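Local coordinates for protein beta-1,4-mannanase (Aplysia kurodai, PDB 3VUP) that probably hydrolyses the beta-1,4-linked mannose backbone of mannan as a TIM-barrel enzyme of the sea hare's digestive fluid, at residues L11-S19 with S343-L351; K49-N57 with R332-D340. All blocks are in the same frame, centred on the assembly; numbering follows the deposited sequence. Where two conformers were deposited one is given.

Starting at the N terminus, the chain forms a small antiparallel sheet, then enters the first barrel strand, 18-22, and the first long helix, 36-53. Interaction 1 lays the C-terminal tail, 343-351, along the run that joins this sheet to the barrel and so closes a loop over almost the whole chain. Interaction 2 is nested inside that loop: the end of helix 36-53 meets the end of the last helix, 324-338, so that the first and last helices of the eight-stranded parallel barrel become neighbours. The two contacts touch: Asn57 ND2 of interaction 2 hydrogen-bonds the carbonyl oxygens of Phe17 and Ile347, and Ile347 packs against Ile338.

Interaction 1: residues L11-S19 with S343-L351; sequences LNGQRVFLS and SNGKIPISL. With SO4 (sulfate ion), chain E.
In one of the two conformers modelled for Arg15, NH1 donates a hydrogen bond to Asn344 OD1 (2.8 Å) at the guanidinium edge and in the carbonyl plane, although the two flat groups stand 88° apart. A water accepting from Arg15 NE probably donates to the same oxygen. Asn344 ND2 bonds the carbonyl of Tyr316. With an alanine in place of Asn344, Arg15 NH1 would probably lose this acceptor and its side chain be freer to swing. Ser343 N and OG hydrogen-bond a sulfate, probably from the crystallisation liquor.

The backbones bridge once at Val16 and Lys346: Lys346 N donates to Arg15 O, and Phe17 N to Lys346 O. Glycine suits the place of Gly345, where phi is positive and a CB would jam against the preceding carbonyl oxygen and Phe17 N. The Lys346 chain, extended throughout, carries NZ to Gln14 OE1, 3.1 Å away.

Apolar side chains meet on the buried part of the contact. With CG anti to the backbone N (chi1 -175°), Leu11 sends CD2 across Ile349 at about a right angle, 3.6 Å from CG2; Val16 CG2 touches the same methyl. Ile347 lies alongside Phe17, with CD1 4.0 Å from the ring's CD2. Tyr312 meets that ring and bonds Gly345 O. A type I' turn, Leu11 to Gln14, joins strands 8-11 and 14-15 into the hairpin before the first TIM-barrel strand, against which the C-terminal tail closes.

Interaction 2: residues K49-N57 with R332-D340; sequences KKLHDAGGN and RKGITNIKD
A Schellman motif ends helix 36-53 where it meets helix 324-338: after Ala54 the chain turns through Gly55, whose positive phi (99°) suits a residue without CB, and Gly56 N bonds back to Leu51 O. A side chain on Gly55 would also run into Lys339 CD. The small Ala54 lets the helices come close, its CB resting 3.7 Å from Arg332 CG and 3.6 Å from Thr336 OG1. Thr336 has OG1 anti to its carbonyl carbon (chi1 -66°), and this hydroxyl lies 2.8 Å from Ala54 O and 3.0 Å from Arg332 O, two acceptors that compete for its one proton.

Deeper in, Ile335 CG2 sits 3.4 Å from Gly56 N, while its CD1 meets Leu51 CD1 at 3.8 Å, the two side chains crossing at about a right angle. Here the first and last helices of the TIM barrel pack together beside its first strand, with Ser19 touching Ile335; a branched aliphatic side chain suits this buried seam.

In one of the two conformers modelled for Arg332, Lys50 CD lies over one face of the guanidinium, offset toward its rim. Their positive ends approach to 4.4 Å between Lys50 NZ and Arg332 NH2, a repulsion probably eased by salt bridges to Glu47 and Asp329. Two waters in the guanidinium plane each accept a hydrogen bond from both Lys50 and Arg332.

Interaction 1: residues L11-S19 with S343-L351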
ATOM      1  N   LEU A  11       2.944 -13.305 -13.272  1.00  5.98           N
ATOM      2  CA  LEU A  11       1.575 -13.790 -13.192  1.00  6.25           C
ATOM      3  C   LEU A  11       1.334 -14.675 -14.403  1.00  6.61           C
ATOM      4  O   LEU A  11       1.614 -14.275 -15.530  1.00  6.68           O
ATOM      5  CB  LEU A  11       0.567 -12.633 -13.177  1.00  6.82           C
ATOM      6  CG  LEU A  11      -0.893 -13.077 -12.982  1.00  7.50           C
ATOM      7  CD1 LEU A  11      -1.167 -13.418 -11.531  1.00  8.69           C
ATOM      8  CD2 LEU A  11      -1.848 -12.019 -13.469  1.00  8.78           C
ATOM      9  N   ASN A  12       0.827 -15.879 -14.172  1.00  6.30           N
ATOM     10  CA  ASN A  12       0.475 -16.773 -15.271  1.00  6.93           C
ATOM     11  C   ASN A  12       1.617 -16.985 -16.262  1.00  7.36           C
ATOM     12  O   ASN A  12       1.434 -16.958 -17.483  1.00  8.31           O
ATOM     13  CB  ASN A  12      -0.816 -16.309 -15.950  1.00  7.87           C
ATOM     14  CG  ASN A  12      -2.027 -16.554 -15.086  1.00  8.29           C
ATOM     15  OD1 ASN A  12      -2.092 -17.560 -14.380  1.00  9.48           O
ATOM     16  ND2 ASN A  12      -2.979 -15.628 -15.112  1.00  8.55           N
ATOM     17  N   GLY A  13       2.807 -17.189 -15.704  1.00  7.27           N
ATOM     18  CA  GLY A  13       3.971 -17.574 -16.479  1.00  8.65           C
ATOM     19  C   GLY A  13       4.656 -16.445 -17.211  1.00  9.09           C
ATOM     20  O   GLY A  13       5.563 -16.680 -18.005  1.00 11.96           O
ATOM     21  N   GLN A  14       4.234 -15.213 -16.951  1.00  8.37           N
ATOM     22  CA  GLN A  14       4.810 -14.062 -17.629  1.00  9.68           C
ATOM     23  C   GLN A  14       5.177 -12.971 -16.639  1.00  8.42           C
ATOM     24  O   GLN A  14       4.432 -12.694 -15.704  1.00  8.16           O
ATOM     25  CB  GLN A  14       3.829 -13.510 -18.673  1.00 13.24           C
ATOM     26  CG  GLN A  14       3.366 -14.567 -19.673  1.00 17.14           C
ATOM     27  CD  GLN A  14       2.728 -13.984 -20.920  1.00 20.37           C
ATOM     28  OE1 GLN A  14       1.525 -13.728 -20.952  1.00 22.28           O
ATOM     29  NE2 GLN A  14       3.533 -13.781 -21.958  1.00 21.78           N
ATOM     30  N   ARG A  15       6.332 -12.347 -16.848  1.00  7.93           N
ATOM     31  CA  ARG A  15       6.671 -11.151 -16.098  1.00  7.93           C
ATOM     32  C   ARG A  15       5.596 -10.114 -16.351  1.00  7.13           C
ATOM     33  O   ARG A  15       5.217  -9.879 -17.499  1.00  7.64           O
ATOM     34  CB  ARG A  15       8.048 -10.642 -16.515  0.57  9.31           C
ATOM     35  CG  ARG A  15       8.521  -9.413 -15.770  0.57 10.42           C
ATOM     36  CD  ARG A  15      10.025  -9.291 -15.863  0.57 12.48           C
ATOM     37  NE  ARG A  15      10.467  -7.903 -15.869  0.57 13.96           N
ATOM     38  CZ  ARG A  15      11.732  -7.530 -16.030  0.57 15.80           C
ATOM     39  NH1 ARG A  15      12.049  -6.245 -16.031  0.57 16.11           N
ATOM     40  NH2 ARG A  15      12.678  -8.446 -16.188  0.57 16.97           N
ATOM     41  N   VAL A  16       5.112  -9.498 -15.277  1.00  6.59           N
ATOM     42  CA  VAL A  16       4.015  -8.544 -15.370  1.00  7.24           C
ATOM     43  C   VAL A  16       4.433  -7.207 -14.764  1.00  6.50           C
ATOM     44  O   VAL A  16       5.111  -7.176 -13.733  1.00  8.41           O
ATOM     45  CB  VAL A  16       2.725  -9.092 -14.672  1.00  8.56           C
ATOM     46  CG1 VAL A  16       2.980  -9.407 -13.208  1.00  8.97           C
ATOM     47  CG2 VAL A  16       1.552  -8.142 -14.806  1.00 10.31           C
ATOM     48  N   PHE A  17       4.024  -6.116 -15.409  1.00  5.94           N
ATOM     49  CA  PHE A  17       4.160  -4.774 -14.862  1.00  6.13           C
ATOM     50  C   PHE A  17       2.801  -4.375 -14.311  1.00  6.02           C
ATOM     51  O   PHE A  17       1.789  -4.540 -14.997  1.00  5.64           O
ATOM     52  CB  PHE A  17       4.605  -3.805 -15.960  1.00  6.11           C
ATOM     53  CG  PHE A  17       4.795  -2.387 -15.489  1.00  6.03           C
ATOM     54  CD1 PHE A  17       6.030  -1.942 -15.018  1.00  6.40           C
ATOM     55  CD2 PHE A  17       3.736  -1.492 -15.522  1.00  6.03           C
ATOM     56  CE1 PHE A  17       6.204  -0.631 -14.589  1.00  6.01           C
ATOM     57  CE2 PHE A  17       3.899  -0.189 -15.104  1.00  5.94           C
ATOM     58  CZ  PHE A  17       5.141   0.248 -14.639  1.00  5.91           C
ATOM     59  N   LEU A  18       2.769  -3.869 -13.079  1.00  5.04           N
ATOM     60  CA  LEU A  18       1.503  -3.519 -12.447  1.00  5.46           C
ATOM     61  C   LEU A  18       1.126  -2.084 -12.790  1.00  5.89           C
ATOM     62  O   LEU A  18       1.763  -1.139 -12.326  1.00  8.40           O
ATOM     63  CB  LEU A  18       1.596  -3.700 -10.933  1.00  5.63           C
ATOM     64  CG  LEU A  18       2.021  -5.098 -10.471  1.00  6.75           C
ATOM     65  CD1 LEU A  18       2.200  -5.134  -8.968  1.00  7.58           C
ATOM     66  CD2 LEU A  18       1.003  -6.133 -10.893  1.00  8.42           C
ATOM     67  N   SER A  19       0.090  -1.921 -13.604  1.00  5.31           N
ATOM     68  CA  SER A  19      -0.310  -0.612 -14.096  1.00  5.39           C
ATOM     69  C   SER A  19      -1.744  -0.312 -13.696  1.00  4.75           C
ATOM     70  O   SER A  19      -2.649  -1.099 -13.985  1.00  5.54           O
ATOM     71  CB  SER A  19      -0.229  -0.600 -15.622  1.00  6.54           C
ATOM     72  OG  SER A  19      -0.722   0.626 -16.120  1.00  6.34           O
ATOM     73  N   SER A 343       8.630  -4.671 -22.718  1.00  8.31           N
ATOM     74  CA  SER A 343      10.047  -4.815 -22.379  1.00  9.85           C
ATOM     75  C   SER A 343      10.361  -4.847 -20.881  1.00  9.54           C
ATOM     76  O   SER A 343      11.404  -5.364 -20.475  1.00 10.66           O
ATOM     77  CB  SER A 343      10.879  -3.725 -23.048  1.00 11.13           C
ATOM     78  OG  SER A 343      10.601  -2.452 -22.496  1.00 11.95           O
ATOM     79  N   ASN A 344       9.471  -4.286 -20.067  1.00  8.16           N
ATOM     80  CA  ASN A 344       9.617  -4.324 -18.616  1.00  7.64           C
ATOM     81  C   ASN A 344       8.367  -4.942 -18.016  1.00  7.55           C
ATOM     82  O   ASN A 344       7.801  -4.424 -17.055  1.00  8.41           O
ATOM     83  CB  ASN A 344       9.857  -2.915 -18.064  1.00  7.99           C
ATOM     84  CG  ASN A 344      10.100  -2.899 -16.551  1.00  8.32           C
ATOM     85  OD1 ASN A 344      10.524  -3.896 -15.952  1.00  9.29           O
ATOM     86  ND2 ASN A 344       9.827  -1.761 -15.929  1.00  7.65           N
ATOM     87  N   GLY A 345       7.948  -6.064 -18.592  1.00  8.17           N
ATOM     88  CA  GLY A 345       6.764  -6.773 -18.145  1.00  8.03           C
ATOM     89  C   GLY A 345       5.529  -6.479 -18.973  1.00  7.82           C
ATOM     90  O   GLY A 345       5.317  -5.354 -19.420  1.00  8.47           O
ATOM     91  N   LYS A 346       4.710  -7.505 -19.165  1.00  7.90           N
ATOM     92  CA  LYS A 346       3.459  -7.376 -19.888  1.00  8.68           C
ATOM     93  C   LYS A 346       2.364  -6.881 -18.943  1.00  7.95           C
ATOM     94  O   LYS A 346       2.376  -7.178 -17.752  1.00  8.16           O
ATOM     95  CB  LYS A 346       3.095  -8.737 -20.471  1.00 10.93           C
ATOM     96  CG  LYS A 346       1.786  -8.812 -21.221  1.00 13.83           C
ATOM     97  CD  LYS A 346       1.475 -10.252 -21.587  1.00 16.18           C
ATOM     98  CE  LYS A 346       0.153 -10.354 -22.318  1.00 18.33           C
ATOM     99  NZ  LYS A 346      -0.117 -11.764 -22.702  1.00 19.47           N
ATOM    100  N   ILE A 347       1.416  -6.133 -19.488  1.00  7.20           N
ATOM    101  CA  ILE A 347       0.360  -5.541 -18.679  1.00  6.81           C
ATOM    102  C   ILE A 347      -0.981  -6.297 -18.716  1.00  6.70           C
ATOM    103  O   ILE A 347      -1.540  -6.565 -17.659  1.00  6.83           O
ATOM    104  CB  ILE A 347       0.230  -4.016 -18.950  1.00  7.28           C
ATOM    105  CG1 ILE A 347       1.467  -3.294 -18.395  1.00  7.62           C
ATOM    106  CG2 ILE A 347      -1.048  -3.466 -18.345  1.00  8.35           C
ATOM    107  CD1 ILE A 347       1.617  -1.863 -18.847  1.00  7.90           C
ATOM    108  N   PRO A 348      -1.487  -6.674 -19.908  1.00  7.56           N
ATOM    109  CA  PRO A 348      -2.772  -7.383 -19.901  1.00  7.39           C
ATOM    110  C   PRO A 348      -2.688  -8.702 -19.147  1.00  7.11           C
ATOM    111  O   PRO A 348      -1.709  -9.444 -19.280  1.00  8.46           O
ATOM    112  CB  PRO A 348      -3.034  -7.639 -21.388  1.00  8.64           C
ATOM    113  CG  PRO A 348      -2.316  -6.536 -22.078  1.00  8.91           C
ATOM    114  CD  PRO A 348      -1.067  -6.323 -21.276  1.00  7.88           C
ATOM    115  N   ILE A 349      -3.715  -8.980 -18.357  1.00  7.44           N
ATOM    116  CA  ILE A 349      -3.780 -10.207 -17.583  1.00  7.51           C
ATOM    117  C   ILE A 349      -5.138 -10.862 -17.749  1.00  7.00           C
ATOM    118  O   ILE A 349      -6.106 -10.237 -18.190  1.00  7.63           O
ATOM    119  CB  ILE A 349      -3.503  -9.970 -16.075  1.00  7.74           C
ATOM    120  CG1 ILE A 349      -4.572  -9.077 -15.446  1.00  8.06           C
ATOM    121  CG2 ILE A 349      -2.101  -9.396 -15.868  1.00  8.62           C
ATOM    122  CD1 ILE A 349      -4.451  -8.963 -13.940  1.00  8.92           C
ATOM    123  N   SER A 350      -5.185 -12.139 -17.403  1.00  8.02           N
ATOM    124  CA  SER A 350      -6.416 -12.904 -17.450  0.69  8.97           C
ATOM    125  C   SER A 350      -6.537 -13.684 -16.149  1.00  9.36           C
ATOM    126  O   SER A 350      -5.684 -14.518 -15.836  1.00 10.73           O
ATOM    127  CB  SER A 350      -6.393 -13.856 -18.644  0.69 10.41           C
ATOM    128  OG  SER A 350      -7.612 -14.568 -18.765  0.69 11.80           O
ATOM    129  N   LEU A 351      -7.593 -13.406 -15.393  1.00  9.39           N
ATOM    130  CA  LEU A 351      -7.804 -14.051 -14.108  1.00 10.74           C
ATOM    131  C   LEU A 351      -8.949 -15.046 -14.175  1.00 13.16           C
ATOM    132  O   LEU A 351      -8.925 -16.071 -13.491  1.00 13.55           O
ATOM    133  CB  LEU A 351      -8.096 -13.001 -13.037  1.00 10.59           C
ATOM    134  CG  LEU A 351      -6.996 -11.965 -12.829  1.00 10.24           C
ATOM    135  CD1 LEU A 351      -7.423 -10.936 -11.797  1.00 10.05           C
ATOM    136  CD2 LEU A 351      -5.691 -12.635 -12.430  1.00 10.82           C
ATOM    137  OXT LEU A 351      -9.915 -14.837 -14.916  1.00 15.23           O
TER
HETATM  138  S   SO4 E 403       8.367  -1.613 -25.302  1.00  9.52           S
HETATM  139  O1  SO4 E 403       9.025  -1.012 -24.144  1.00 11.22           O
HETATM  140  O2  SO4 E 403       8.016  -3.003 -25.024  1.00 11.29           O
HETATM  141  O3  SO4 E 403       7.181  -0.836 -25.640  1.00 10.41           O
HETATM  142  O4  SO4 E 403       9.312  -1.563 -26.419  1.00 11.48           O
HETATM  143  O   HOH W   1      -2.640 -13.438 -17.033  1.00  9.31           O
HETATM  144  O   HOH W   2       8.893  -5.785 -14.591  1.00 17.53           O

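Interaction 2: residues K49-N57 with R332-D340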
ATOM      1  N   LYS A  49     -14.485  -1.391 -14.010  1.00  7.97           N
ATOM      2  CA  LYS A  49     -14.723  -1.518 -15.442  1.00  8.85           C
ATOM      3  C   LYS A  49     -13.943  -0.468 -16.230  1.00  8.14           C
ATOM      4  O   LYS A  49     -13.284  -0.795 -17.215  1.00  8.38           O
ATOM      5  CB  LYS A  49     -16.205  -1.413 -15.762  1.00  9.98           C
ATOM      6  CG  LYS A  49     -16.493  -1.575 -17.245  1.00 11.33           C
ATOM      7  CD  LYS A  49     -17.977  -1.506 -17.534  1.00 13.80           C
ATOM      8  CE  LYS A  49     -18.295  -2.006 -18.935  1.00 16.40           C
ATOM      9  NZ  LYS A  49     -17.628  -1.189 -19.977  1.00 17.50           N
ATOM     10  N   LYS A  50     -14.018   0.787 -15.800  1.00  8.24           N
ATOM     11  CA  LYS A  50     -13.304   1.858 -16.494  1.00  8.05           C
ATOM     12  C   LYS A  50     -11.800   1.618 -16.496  1.00  7.75           C
ATOM     13  O   LYS A  50     -11.129   1.844 -17.506  1.00  7.45           O
ATOM     14  CB  LYS A  50     -13.617   3.220 -15.875  1.00  9.22           C
ATOM     15  CG  LYS A  50     -15.024   3.692 -16.177  1.00 10.38           C
ATOM     16  CD  LYS A  50     -15.273   5.105 -15.690  1.00 12.40           C
ATOM     17  CE  LYS A  50     -15.268   5.174 -14.170  1.00 12.68           C
ATOM     18  NZ  LYS A  50     -15.648   6.528 -13.668  1.00 12.69           N
ATOM     19  N   LEU A  51     -11.270   1.156 -15.367  1.00  6.69           N
ATOM     20  CA  LEU A  51      -9.849   0.869 -15.274  1.00  6.56           C
ATOM     21  C   LEU A  51      -9.434  -0.251 -16.221  1.00  6.55           C
ATOM     22  O   LEU A  51      -8.442  -0.137 -16.940  1.00  7.05           O
ATOM     23  CB  LEU A  51      -9.485   0.509 -13.838  1.00  6.68           C
ATOM     24  CG  LEU A  51      -8.032   0.112 -13.602  1.00  6.86           C
ATOM     25  CD1 LEU A  51      -7.094   1.257 -13.975  1.00  7.96           C
ATOM     26  CD2 LEU A  51      -7.835  -0.306 -12.155  1.00  7.74           C
ATOM     27  N   HIS A  52     -10.202  -1.334 -16.228  1.00  6.78           N
ATOM     28  CA  HIS A  52      -9.933  -2.436 -17.136  1.00  7.41           C
ATOM     29  C   HIS A  52     -10.014  -2.002 -18.601  1.00  7.62           C
ATOM     30  O   HIS A  52      -9.151  -2.334 -19.418  1.00  7.60           O
ATOM     31  CB  HIS A  52     -10.924  -3.571 -16.903  1.00  8.72           C
ATOM     32  CG  HIS A  52     -10.903  -4.598 -17.987  1.00 10.07           C
ATOM     33  ND1 HIS A  52      -9.838  -5.451 -18.177  1.00 10.14           N
ATOM     34  CD2 HIS A  52     -11.796  -4.886 -18.961  1.00 12.16           C
ATOM     35  CE1 HIS A  52     -10.083  -6.234 -19.212  1.00 11.81           C
ATOM     36  NE2 HIS A  52     -11.264  -5.910 -19.707  1.00 12.71           N
ATOM     37  N   ASP A  53     -11.069  -1.271 -18.935  1.00  8.00           N
ATOM     38  CA  ASP A  53     -11.264  -0.825 -20.309  1.00  8.61           C
ATOM     39  C   ASP A  53     -10.111   0.065 -20.783  1.00  8.31           C
ATOM     40  O   ASP A  53      -9.775   0.072 -21.966  1.00  9.43           O
ATOM     41  CB  ASP A  53     -12.605  -0.106 -20.460  1.00  9.35           C
ATOM     42  CG  ASP A  53     -13.795  -1.048 -20.342  1.00 11.42           C
ATOM     43  OD1 ASP A  53     -13.598  -2.277 -20.443  1.00 11.95           O
ATOM     44  OD2 ASP A  53     -14.932  -0.553 -20.170  1.00 12.52           O
ATOM     45  N   ALA A  54      -9.504   0.802 -19.858  1.00  8.29           N
ATOM     46  CA  ALA A  54      -8.365   1.651 -20.185  1.00  8.13           C
ATOM     47  C   ALA A  54      -7.056   0.875 -20.291  1.00  8.32           C
ATOM     48  O   ALA A  54      -6.045   1.429 -20.702  1.00  9.21           O
ATOM     49  CB  ALA A  54      -8.228   2.760 -19.166  1.00  8.83           C
ATOM     50  N   GLY A  55      -7.068  -0.397 -19.906  1.00  7.70           N
ATOM     51  CA  GLY A  55      -5.863  -1.201 -19.981  1.00  7.90           C
ATOM     52  C   GLY A  55      -5.090  -1.364 -18.683  1.00  7.26           C
ATOM     53  O   GLY A  55      -3.955  -1.845 -18.695  1.00  7.68           O
ATOM     54  N   GLY A  56      -5.694  -0.983 -17.564  1.00  6.61           N
ATOM     55  CA  GLY A  56      -5.074  -1.198 -16.273  1.00  6.71           C
ATOM     56  C   GLY A  56      -5.232  -2.635 -15.826  1.00  6.46           C
ATOM     57  O   GLY A  56      -6.154  -3.332 -16.258  1.00  7.70           O
ATOM     58  N   ASN A  57      -4.343  -3.066 -14.935  1.00  5.86           N
ATOM     59  CA  ASN A  57      -4.429  -4.393 -14.337  1.00  6.24           C
ATOM     60  C   ASN A  57      -4.395  -4.375 -12.810  1.00  6.05           C
ATOM     61  O   ASN A  57      -4.399  -5.442 -12.205  1.00  6.56           O
ATOM     62  CB  ASN A  57      -3.339  -5.336 -14.874  1.00  6.84           C
ATOM     63  CG  ASN A  57      -1.936  -4.904 -14.491  1.00  6.06           C
ATOM     64  OD1 ASN A  57      -1.731  -4.110 -13.566  1.00  5.63           O
ATOM     65  ND2 ASN A  57      -0.957  -5.433 -15.203  1.00  6.44           N
ATOM     66  N   ARG A 332      -6.390   7.786 -16.974  1.00  8.15           N
ATOM     67  CA  ARG A 332      -6.619   6.692 -17.905  1.00  9.97           C
ATOM     68  C   ARG A 332      -5.860   6.850 -19.208  1.00  8.91           C
ATOM     69  O   ARG A 332      -5.547   5.855 -19.860  1.00  9.56           O
ATOM     70  CB  ARG A 332      -8.099   6.534 -18.206  1.00 11.66           C
ATOM     71  CG  ARG A 332      -8.858   5.814 -17.122  0.73 11.82           C
ATOM     72  CD  ARG A 332     -10.286   5.488 -17.533  0.73 11.81           C
ATOM     73  NE  ARG A 332     -11.159   6.655 -17.559  0.73 11.11           N
ATOM     74  CZ  ARG A 332     -11.767   7.154 -16.487  0.73 10.18           C
ATOM     75  NH1 ARG A 332     -12.558   8.214 -16.600  0.73 10.60           N
ATOM     76  NH2 ARG A 332     -11.572   6.601 -15.290  0.73  9.60           N
ATOM     77  N   LYS A 333      -5.571   8.089 -19.599  1.00  8.66           N
ATOM     78  CA  LYS A 333      -4.791   8.290 -20.811  1.00  9.15           C
ATOM     79  C   LYS A 333      -3.405   7.686 -20.682  1.00  7.53           C
ATOM     80  O   LYS A 333      -2.881   7.102 -21.629  1.00  7.47           O
ATOM     81  CB  LYS A 333      -4.593   9.780 -21.078  0.55 10.09           C
ATOM     82  CG  LYS A 333      -5.850  10.568 -21.279  0.55 11.49           C
ATOM     83  CD  LYS A 333      -5.539  12.043 -21.470  0.55 12.52           C
ATOM     84  CE  LYS A 333      -4.824  12.292 -22.787  0.55 13.39           C
ATOM     85  NZ  LYS A 333      -4.488  13.728 -22.959  0.55 13.93           N
ATOM     86  N   GLY A 334      -2.798   7.851 -19.514  1.00  6.98           N
ATOM     87  CA  GLY A 334      -1.475   7.299 -19.295  1.00  6.78           C
ATOM     88  C   GLY A 334      -1.488   5.789 -19.200  1.00  6.02           C
ATOM     89  O   GLY A 334      -0.619   5.116 -19.751  1.00  6.74           O
ATOM     90  N   ILE A 335      -2.476   5.259 -18.487  1.00  6.22           N
ATOM     91  CA  ILE A 335      -2.679   3.822 -18.392  1.00  6.74           C
ATOM     92  C   ILE A 335      -2.856   3.208 -19.788  1.00  6.81           C
ATOM     93  O   ILE A 335      -2.223   2.204 -20.120  1.00  7.54           O
ATOM     94  CB  ILE A 335      -3.888   3.529 -17.488  1.00  6.85           C
ATOM     95  CG1 ILE A 335      -3.567   3.946 -16.049  1.00  7.90           C
ATOM     96  CG2 ILE A 335      -4.301   2.069 -17.567  1.00  7.71           C
ATOM     97  CD1 ILE A 335      -4.781   4.074 -15.166  1.00  8.32           C
ATOM     98  N   THR A 336      -3.686   3.830 -20.618  1.00  7.16           N
ATOM     99  CA  THR A 336      -3.904   3.340 -21.974  1.00  7.92           C
ATOM    100  C   THR A 336      -2.629   3.400 -22.804  1.00  7.84           C
ATOM    101  O   THR A 336      -2.336   2.490 -23.576  1.00  8.64           O
ATOM    102  CB  THR A 336      -5.033   4.129 -22.662  1.00  9.61           C
ATOM    103  OG1 THR A 336      -6.272   3.871 -21.987  1.00 10.64           O
ATOM    104  CG2 THR A 336      -5.165   3.726 -24.114  1.00 10.85           C
ATOM    105  N   ASN A 337      -1.850   4.461 -22.637  1.00  7.38           N
ATOM    106  CA  ASN A 337      -0.682   4.643 -23.484  1.00  7.67           C
ATOM    107  C   ASN A 337       0.358   3.544 -23.312  1.00  7.98           C
ATOM    108  O   ASN A 337       1.010   3.147 -24.278  1.00  8.28           O
ATOM    109  CB  ASN A 337      -0.050   6.008 -23.255  1.00  9.03           C
ATOM    110  CG  ASN A 337       1.073   6.277 -24.217  1.00  9.34           C
ATOM    111  OD1 ASN A 337       2.244   6.134 -23.880  1.00  9.40           O
ATOM    112  ND2 ASN A 337       0.721   6.634 -25.442  1.00 11.92           N
ATOM    113  N   ILE A 338       0.507   3.044 -22.090  1.00  6.92           N
ATOM    114  CA  ILE A 338       1.547   2.054 -21.824  1.00  6.91           C
ATOM    115  C   ILE A 338       1.063   0.612 -21.902  1.00  6.85           C
ATOM    116  O   ILE A 338       1.861  -0.296 -21.739  1.00  6.99           O
ATOM    117  CB  ILE A 338       2.274   2.278 -20.461  1.00  6.37           C
ATOM    118  CG1 ILE A 338       1.341   2.022 -19.276  1.00  6.32           C
ATOM    119  CG2 ILE A 338       2.909   3.664 -20.391  1.00  6.82           C
ATOM    120  CD1 ILE A 338       2.088   1.830 -17.958  1.00  6.90           C
ATOM    121  N   LYS A 339      -0.224   0.395 -22.178  1.00  7.64           N
ATOM    122  CA  LYS A 339      -0.819  -0.925 -21.960  1.00  8.62           C
ATOM    123  C   LYS A 339      -0.219  -2.035 -22.814  1.00  7.87           C
ATOM    124  O   LYS A 339      -0.286  -3.205 -22.441  1.00  9.45           O
ATOM    125  CB  LYS A 339      -2.342  -0.894 -22.109  1.00 10.68           C
ATOM    126  CG  LYS A 339      -2.845  -0.842 -23.531  1.00 11.61           C
ATOM    127  CD  LYS A 339      -4.361  -0.767 -23.514  1.00 13.57           C
ATOM    128  CE  LYS A 339      -4.931  -0.769 -24.911  1.00 15.80           C
ATOM    129  NZ  LYS A 339      -6.412  -0.621 -24.921  1.00 17.54           N
ATOM    130  N   ASP A 340       0.364  -1.662 -23.953  1.00  7.70           N
ATOM    131  CA  ASP A 340       0.911  -2.628 -24.892  1.00  8.46           C
ATOM    132  C   ASP A 340       2.436  -2.758 -24.806  1.00  7.81           C
ATOM    133  O   ASP A 340       3.034  -3.447 -25.632  1.00  8.50           O
ATOM    134  CB  ASP A 340       0.481  -2.285 -26.327  1.00 10.10           C
ATOM    135  CG  ASP A 340       0.935  -0.895 -26.769  1.00 12.93           C
ATOM    136  OD1 ASP A 340       1.440  -0.121 -25.918  1.00 14.95           O
ATOM    137  OD2 ASP A 340       0.783  -0.573 -27.968  1.00 14.90           O
TER
HETATM  138  O   HOH W   3     -12.862   7.346 -12.733  1.00 10.39           O
HETATM  139  O   HOH W   4     -14.352   8.907 -14.575  1.00 15.11           O
HETATM  140  O   HOH W   5      -8.067   1.527 -23.770  1.00 25.45           O
HETATM  141  O   HOH W   6      -1.678  -0.001 -18.627  1.00  7.29           O